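Local structure of methylmalonyl-CoA carboxyltransferase 12S subunit (Propionibacterium freudenreichii, 1ON3) at residues E[468-472]-E[473-477]; E[479-483]-E[484-488]; E[497-500]-E[501-505]. The protein transfers the carboxyl group of methylmalonyl-CoA to the biotin of the 1.3S subunit, yielding propanoyl-CoA, as the hexameric core of the transcarboxylase complex. One frame throughout, in Å; residues are numbered along the deposited sequence.

Interaction 1 of 3, residues E[468-472]-E[473-477]; sequences EEYQN and AFNTP
Y470 and F474, one turn apart on the helix, form an edge-to-face (T-shaped) aromatic pair. The CD2 edge of F474 sits over one face of the Y470 ring, off-centre toward its rim. F474 CD2 comes 3.5 Å from Y470 CE1. The ring centroids are 5.1 Å apart and the planes stand at 75°. The first torsions set this up. Y470 has CG anti to its own nitrogen (chi1 -166°), whereas F474 has CG anti to its carbonyl carbon, and the two rings meet on one flank of the helix.

Q471 and N475 cross at about a right angle, with amide planes 87° apart. Q471 NE2 lies 3.6 Å from N475 CB. The amides join through a water, which donates to Q471 OE1 at 2.7 Å and accepts from N475 ND2 at 3.0 Å.

This is the C-terminal end of helix 459-474 in the C-terminal carboxyltransferase domain. Here A473 N bonds to E469 O and F474 N to Y470 O. N475 N still reaches Q471 O, but weakly. T476 is the N-cap of helix 477-482, its OG1 weakly bonded to V479 N. T476 CG2 meanwhile rests 3.6 Å from Q471 O.

One turn further back, N472 ND2 gives a fairly straight bond to E468 OE2 (2.8 Å), met from above the carboxylate plane. The same oxygen has a second partner, K7 of the third subunit, another copy of this protein, in a salt bridge. Y470 OH bonds to the backbone oxygen of I144 in the second subunit, also a copy; I144 belongs to a methylmalonyl-CoA pocket, and the Y470 side chain is about 8 Å from a bound methylmalonyl-CoA.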
loop_
_atom_site.group_PDB
_atom_site.type_symbol
_atom_site.label_atom_id
_atom_site.label_comp_id
_atom_site.label_asym_id
_atom_site.label_seq_id
_atom_site.Cartn_x
_atom_site.Cartn_y
_atom_site.Cartn_z
ATOM N N GLU E 468 24.662 -25.549 45.256
ATOM C CA GLU E 468 24.748 -24.184 45.765
ATOM C C GLU E 468 25.403 -23.300 44.704
ATOM O O GLU E 468 24.922 -22.205 44.414
ATOM C CB GLU E 468 25.578 -24.184 47.055
ATOM C CG GLU E 468 25.698 -22.848 47.776
ATOM C CD GLU E 468 24.356 -22.255 48.180
ATOM O OE1 GLU E 468 23.388 -23.022 48.394
ATOM O OE2 GLU E 468 24.276 -21.014 48.300
ATOM N N GLU E 469 26.497 -23.798 44.131
ATOM C CA GLU E 469 27.246 -23.106 43.087
ATOM C C GLU E 469 26.380 -22.789 41.873
ATOM O O GLU E 469 26.380 -21.659 41.382
ATOM C CB GLU E 469 28.422 -23.962 42.614
ATOM C CG GLU E 469 29.611 -24.008 43.557
ATOM C CD GLU E 469 30.772 -24.795 42.971
ATOM O OE1 GLU E 469 31.127 -24.549 41.796
ATOM O OE2 GLU E 469 31.332 -25.654 43.681
ATOM N N TYR E 470 25.663 -23.798 41.395
ATOM C CA TYR E 470 24.791 -23.659 40.229
ATOM C C TYR E 470 23.670 -22.659 40.523
ATOM O O TYR E 470 23.412 -21.752 39.737
ATOM C CB TYR E 470 24.192 -25.017 39.864
ATOM C CG TYR E 470 23.543 -25.066 38.489
ATOM C CD1 TYR E 470 24.309 -25.281 37.335
ATOM C CD2 TYR E 470 22.162 -24.890 38.341
ATOM C CE1 TYR E 470 23.717 -25.324 36.062
ATOM C CE2 TYR E 470 21.557 -24.926 37.077
ATOM C CZ TYR E 470 22.339 -25.143 35.942
ATOM O OH TYR E 470 21.743 -25.177 34.698
ATOM N N GLN E 471 23.010 -22.838 41.662
ATOM C CA GLN E 471 21.922 -21.963 42.076
ATOM C C GLN E 471 22.342 -20.496 42.068
ATOM O O GLN E 471 21.648 -19.629 41.511
ATOM C CB GLN E 471 21.469 -22.360 43.484
ATOM C CG GLN E 471 20.374 -21.497 44.103
ATOM C CD GLN E 471 19.022 -21.690 43.438
ATOM O OE1 GLN E 471 18.686 -22.791 42.997
ATOM N NE2 GLN E 471 18.229 -20.625 43.386
ATOM N N ASN E 472 23.483 -20.215 42.689
ATOM C CA ASN E 472 23.974 -18.850 42.775
ATOM C C ASN E 472 24.550 -18.324 41.477
ATOM O O ASN E 472 24.583 -17.116 41.264
ATOM C CB ASN E 472 25.038 -18.730 43.869
ATOM C CG ASN E 472 24.497 -19.058 45.244
ATOM O OD1 ASN E 472 23.402 -18.630 45.607
ATOM N ND2 ASN E 472 25.270 -19.810 46.025
ATOM N N ALA E 473 25.019 -19.222 40.617
ATOM C CA ALA E 473 25.605 -18.798 39.353
ATOM C C ALA E 473 24.565 -18.459 38.282
ATOM O O ALA E 473 24.812 -17.614 37.421
ATOM C CB ALA E 473 26.545 -19.880 38.831
ATOM N N PHE E 474 23.403 -19.101 38.347
ATOM C CA PHE E 474 22.369 -18.887 37.332
ATOM C C PHE E 474 20.969 -18.514 37.791
ATOM O O PHE E 474 20.341 -17.629 37.215
ATOM C CB PHE E 474 22.176 -20.150 36.483
ATOM C CG PHE E 474 23.336 -20.504 35.598
ATOM C CD1 PHE E 474 23.894 -19.565 34.736
ATOM C CD2 PHE E 474 23.830 -21.810 35.582
ATOM C CE1 PHE E 474 24.929 -19.920 33.865
ATOM C CE2 PHE E 474 24.861 -22.175 34.715
ATOM C CZ PHE E 474 25.410 -21.224 33.854
ATOM N N ASN E 475 20.485 -19.204 38.820
ATOM C CA ASN E 475 19.105 -19.059 39.260
ATOM C C ASN E 475 18.631 -17.952 40.193
ATOM O O ASN E 475 17.595 -18.087 40.834
ATOM C CB ASN E 475 18.635 -20.420 39.782
ATOM C CG ASN E 475 18.843 -21.537 38.756
ATOM O OD1 ASN E 475 19.272 -21.280 37.627
ATOM N ND2 ASN E 475 18.541 -22.775 39.142
ATOM N N THR E 476 19.358 -16.846 40.257
ATOM C CA THR E 476 18.921 -15.749 41.104
ATOM C C THR E 476 18.476 -14.596 40.209
ATOM O O THR E 476 18.887 -14.505 39.049
ATOM C CB THR E 476 20.043 -15.237 42.004
ATOM O OG1 THR E 476 21.020 -14.568 41.198
ATOM C CG2 THR E 476 20.704 -16.398 42.755
ATOM N N PRO E 477 17.623 -13.705 40.741
ATOM C CA PRO E 477 17.111 -12.542 40.008
ATOM C C PRO E 477 18.265 -11.687 39.489
ATOM O O PRO E 477 18.177 -11.068 38.434
ATOM C CB PRO E 477 16.301 -11.790 41.066
ATOM C CG PRO E 477 15.897 -12.853 42.028
ATOM C CD PRO E 477 17.106 -13.726 42.127
HETATM O O HOH W 1 16.975 -24.026 41.324
#

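Interaction 2 of 3, residues E[479-483]-E[484-488]; sequences VAAAR and GQVDD
V486 folds back onto the last turn of the helix and meets both A480 and A481. Its CB branches two ways. CG1 is anti to the carbonyl carbon (chi1 -60°) and lies 4.2 Å from A480 CB, a loose apolar contact. CG2 takes the position between the backbone nitrogen and the carbonyl carbon. It presses closer, 3.4 Å from A481 CA and 3.6 Å from A481 CB. The two methyls thus lie against successive residues of the helix. The same valine also touches V428 and A430 of strand 427-430 and I436 of strand 435-437, so it is packed between the helix end and the strands.

Backbone bonds hold the turn that brings V486 there. Q485 N donates to A480 O at 2.9 Å, and G484 N donates to A481 O. A481 O also accepts a short bond from a water at 2.6 Å. That water gives its other hydrogen to V486 O at 2.8 Å, tying the helix end to the loop that leads into strand 488-489.

Two polar side chains bond to the second subunit, another copy of this protein. R483 NE makes a salt bridge with D149 of that subunit. Q485 has two conformers; in this one it runs extended beyond CG, and its NE2 bonds to the backbone oxygen of I148 in the same neighbour.

G484 has a positive phi (84°). A CB there would clash with the carbonyl oxygen of R483, which explains the glycine. With the bonds from G484 N and Q485 N back into the last turn, this makes a Schellman motif at the end of helix 477-482. The chain then runs on to strand 488-489, the outermost strand of the C-terminal domain sheet within this chain.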
loop_
_atom_site.group_PDB
_atom_site.type_symbol
_atom_site.label_atom_id
_atom_site.label_comp_id
_atom_site.label_asym_id
_atom_site.label_seq_id
_atom_site.Cartn_x
_atom_site.Cartn_y
_atom_site.Cartn_z
ATOM N N VAL E 479 21.264 -12.670 38.449
ATOM C CA VAL E 479 21.940 -13.195 37.273
ATOM C C VAL E 479 21.038 -12.939 36.060
ATOM O O VAL E 479 21.520 -12.624 34.973
ATOM C CB VAL E 479 22.191 -14.706 37.369
ATOM C CG1 VAL E 479 22.943 -15.174 36.122
ATOM C CG2 VAL E 479 22.984 -15.031 38.627
ATOM N N ALA E 480 19.729 -13.092 36.246
ATOM C CA ALA E 480 18.798 -12.851 35.148
ATOM C C ALA E 480 18.978 -11.408 34.697
ATOM O O ALA E 480 19.034 -11.119 33.501
ATOM C CB ALA E 480 17.348 -13.095 35.599
ATOM N N ALA E 481 19.087 -10.503 35.663
ATOM C CA ALA E 481 19.267 -9.093 35.357
ATOM C C ALA E 481 20.652 -8.848 34.760
ATOM O O ALA E 481 20.821 -8.007 33.869
ATOM C CB ALA E 481 19.076 -8.259 36.626
ATOM N N ALA E 482 21.642 -9.578 35.267
ATOM C CA ALA E 482 23.013 -9.457 34.779
ATOM C C ALA E 482 23.034 -9.748 33.280
ATOM O O ALA E 482 23.673 -9.033 32.500
ATOM C CB ALA E 482 23.926 -10.445 35.515
ATOM N N ARG E 483 22.325 -10.801 32.884
ATOM C CA ARG E 483 22.261 -11.203 31.483
ATOM C C ARG E 483 21.286 -10.378 30.653
ATOM O O ARG E 483 21.211 -10.536 29.433
ATOM C CB ARG E 483 21.885 -12.679 31.387
ATOM C CG ARG E 483 22.934 -13.610 31.950
ATOM C CD ARG E 483 24.219 -13.542 31.125
ATOM N NE ARG E 483 24.990 -14.773 31.269
ATOM C CZ ARG E 483 25.716 -15.086 32.336
ATOM N NH1 ARG E 483 25.786 -14.249 33.365
ATOM N NH2 ARG E 483 26.355 -16.249 32.383
ATOM N N GLY E 484 20.530 -9.505 31.306
ATOM C CA GLY E 484 19.590 -8.671 30.575
ATOM C C GLY E 484 18.258 -9.338 30.285
ATOM O O GLY E 484 17.457 -8.806 29.511
ATOM N N GLN E 485 18.016 -10.500 30.895
ATOM C CA GLN E 485 16.756 -11.214 30.696
ATOM C C GLN E 485 15.606 -10.513 31.408
ATOM O O GLN E 485 14.437 -10.778 31.127
ATOM C CB GLN E 485 16.918 -12.678 31.115
ATOM C CG GLN E 485 17.878 -13.390 30.156
ATOM C CD GLN E 485 17.916 -14.890 30.317
ATOM O OE1 GLN E 485 16.913 -15.512 30.658
ATOM N NE2 GLN E 485 19.073 -15.485 30.045
ATOM N N VAL E 486 15.936 -9.621 32.338
ATOM C CA VAL E 486 14.921 -8.818 33.015
ATOM C C VAL E 486 15.415 -7.372 33.023
ATOM O O VAL E 486 16.622 -7.126 33.087
ATOM C CB VAL E 486 14.626 -9.278 34.489
ATOM C CG1 VAL E 486 14.122 -10.719 34.503
ATOM C CG2 VAL E 486 15.854 -9.107 35.363
ATOM N N ASP E 487 14.488 -6.421 32.914
ATOM C CA ASP E 487 14.829 -5.003 32.924
ATOM C C ASP E 487 15.418 -4.605 34.281
ATOM O O ASP E 487 16.322 -3.773 34.360
ATOM C CB ASP E 487 13.580 -4.127 32.747
ATOM C CG ASP E 487 12.974 -4.200 31.356
ATOM O OD1 ASP E 487 13.036 -5.267 30.719
ATOM O OD2 ASP E 487 12.402 -3.174 30.918
ATOM N N ASP E 488 14.896 -5.211 35.341
ATOM C CA ASP E 488 15.294 -4.835 36.693
ATOM C C ASP E 488 14.768 -5.864 37.693
ATOM O O ASP E 488 13.908 -6.683 37.350
ATOM C CB ASP E 488 14.656 -3.474 36.979
ATOM C CG ASP E 488 15.178 -2.811 38.241
ATOM O OD1 ASP E 488 14.557 -1.819 38.672
ATOM O OD2 ASP E 488 16.202 -3.255 38.791
HETATM O O HOH W 2 19.139 -6.054 33.714
#

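Interaction 3 of 3, residues E[497-500]-E[501-505]; sequences RKIA and SALEM
The backbone oxygen of R497 takes two bonds from S501. S501 N donates at 3.0 Å in a nearly straight bond (164°). S501 OG donates at 2.9 Å from above the carbonyl plane. The hydroxyl can fold back this way because OG lies beside its own nitrogen, anti to the carbonyl carbon (chi1 -50°). A water adds a further link: it donates to S501 OG at 3.0 Å and accepts from R497 NH1 at 2.8 Å. S501 has two conformers, and both hydroxyl bonds hold for this one. The water meets the guanidinium at its edge, in the plane, while K498 CD lies over one face. The arginine chain bends at chi3, and the water spans the distance between its head and the serine hydroxyl.

On another flank I499 and L503 lie side by side and point the same way. I499 CG2 meets L503 CD1 at 3.7 Å. L503 CG also sits close over I499 O, at 3.1 Å. An alanine in place of L503 would remove CG and both methyls, and is likely to leave I499 CG2 without its neighbour and open a gap beside P363 and V323.

The main chain keeps regular helical bonds, such as L503 N to I499 O and E504 N to A500 O.

Helix 495-505 packs against the sheet of the C-terminal domain. I499 touches V405 of strand 402-407, A502 reaches I403 of that strand and A427 and Y429 of strand 427-430, and A500 and L503 pack on V323 of strand 316-323. From the third subunit, another copy of this protein, D60 packs on S501 and R89 on A502 and M505.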
loop_
_atom_site.group_PDB
_atom_site.type_symbol
_atom_site.label_atom_id
_atom_site.label_comp_id
_atom_site.label_asym_id
_atom_site.label_seq_id
_atom_site.Cartn_x
_atom_site.Cartn_y
_atom_site.Cartn_z
ATOM N N ARG E 497 3.088 -0.120 39.894
ATOM C CA ARG E 497 3.763 1.007 39.251
ATOM C C ARG E 497 4.624 0.570 38.067
ATOM O O ARG E 497 4.573 1.185 37.008
ATOM C CB ARG E 497 4.645 1.764 40.252
ATOM C CG ARG E 497 5.401 2.930 39.655
ATOM C CD ARG E 497 5.953 3.833 40.754
ATOM N NE ARG E 497 6.971 3.176 41.567
ATOM C CZ ARG E 497 8.241 3.029 41.201
ATOM N NH1 ARG E 497 8.652 3.492 40.035
ATOM N NH2 ARG E 497 9.105 2.418 42.009
ATOM N N LYS E 498 5.433 -0.473 38.235
ATOM C CA LYS E 498 6.272 -0.906 37.118
ATOM C C LYS E 498 5.427 -1.321 35.895
ATOM O O LYS E 498 5.753 -0.970 34.762
ATOM C CB LYS E 498 7.204 -2.046 37.546
ATOM C CG LYS E 498 8.608 -1.578 37.996
ATOM C CD LYS E 498 8.522 -0.547 39.111
ATOM C CE LYS E 498 9.903 -0.121 39.620
ATOM N NZ LYS E 498 10.776 0.501 38.565
ATOM N N ILE E 499 4.337 -2.047 36.126
ATOM C CA ILE E 499 3.458 -2.471 35.033
ATOM C C ILE E 499 2.791 -1.251 34.386
ATOM O O ILE E 499 2.700 -1.142 33.160
ATOM C CB ILE E 499 2.353 -3.430 35.558
ATOM C CG1 ILE E 499 2.981 -4.746 36.023
ATOM C CG2 ILE E 499 1.305 -3.681 34.472
ATOM C CD1 ILE E 499 1.995 -5.667 36.743
ATOM N N ALA E 500 2.339 -0.321 35.219
ATOM C CA ALA E 500 1.664 0.874 34.716
ATOM C C ALA E 500 2.559 1.736 33.838
ATOM O O ALA E 500 2.136 2.202 32.785
ATOM C CB ALA E 500 1.125 1.701 35.882
ATOM N N SER E 501 3.799 1.947 34.260
ATOM C CA SER E 501 4.707 2.781 33.484
ATOM C C SER E 501 5.097 2.094 32.191
ATOM O O SER E 501 5.266 2.742 31.159
ATOM C CB SER E 501 5.956 3.082 34.310
ATOM O OG SER E 501 5.587 3.557 35.593
ATOM N N ALA E 502 5.252 0.778 32.247
ATOM C CA ALA E 502 5.614 0.035 31.051
ATOM C C ALA E 502 4.479 0.167 30.032
ATOM O O ALA E 502 4.713 0.440 28.855
ATOM C CB ALA E 502 5.850 -1.426 31.394
ATOM N N LEU E 503 3.248 -0.015 30.498
ATOM C CA LEU E 503 2.085 0.078 29.623
ATOM C C LEU E 503 2.011 1.456 29.001
ATOM O O LEU E 503 1.725 1.597 27.809
ATOM C CB LEU E 503 0.803 -0.205 30.417
ATOM C CG LEU E 503 0.606 -1.648 30.900
ATOM C CD1 LEU E 503 -0.534 -1.721 31.920
ATOM C CD2 LEU E 503 0.294 -2.537 29.689
ATOM N N GLU E 504 2.277 2.476 29.812
ATOM C CA GLU E 504 2.232 3.854 29.333
ATOM C C GLU E 504 3.292 4.117 28.267
ATOM O O GLU E 504 3.009 4.716 27.244
ATOM C CB GLU E 504 2.402 4.822 30.519
ATOM C CG GLU E 504 2.565 6.311 30.164
ATOM C CD GLU E 504 1.441 6.870 29.289
ATOM O OE1 GLU E 504 0.309 6.338 29.323
ATOM O OE2 GLU E 504 1.694 7.861 28.573
ATOM N N MET E 505 4.513 3.656 28.478
ATOM C CA MET E 505 5.532 3.936 27.480
ATOM C C MET E 505 5.325 3.157 26.184
ATOM O O MET E 505 5.655 3.643 25.100
ATOM C CB MET E 505 6.924 3.662 28.039
ATOM C CG MET E 505 7.987 4.608 27.485
ATOM S SD MET E 505 8.083 4.684 25.666
ATOM C CE MET E 505 7.282 6.140 25.354
HETATM O O HOH W 3 7.760 4.306 37.473
#

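Overall arrangement
The three contacts follow one another along the last part of the C-terminal carboxyltransferase domain. Interaction 1 closes helix 459-474, interaction 2 closes helix 477-482, and interaction 3 lies within helix 495-505. Interactions 1 and 2 have centres 13 Å apart and touch: V479 packs on the backbone oxygens of N472, A473 and F474. Interaction 3 is 18 Å from interaction 2 and 29 Å from interaction 1, centre to centre, and touches neither. Strand 488-489, the outermost of the sheet within this chain, separates it from interaction 2. All three meet the third subunit, and interactions 1 and 2 also meet the second, consistent with a role in holding the hexamer together.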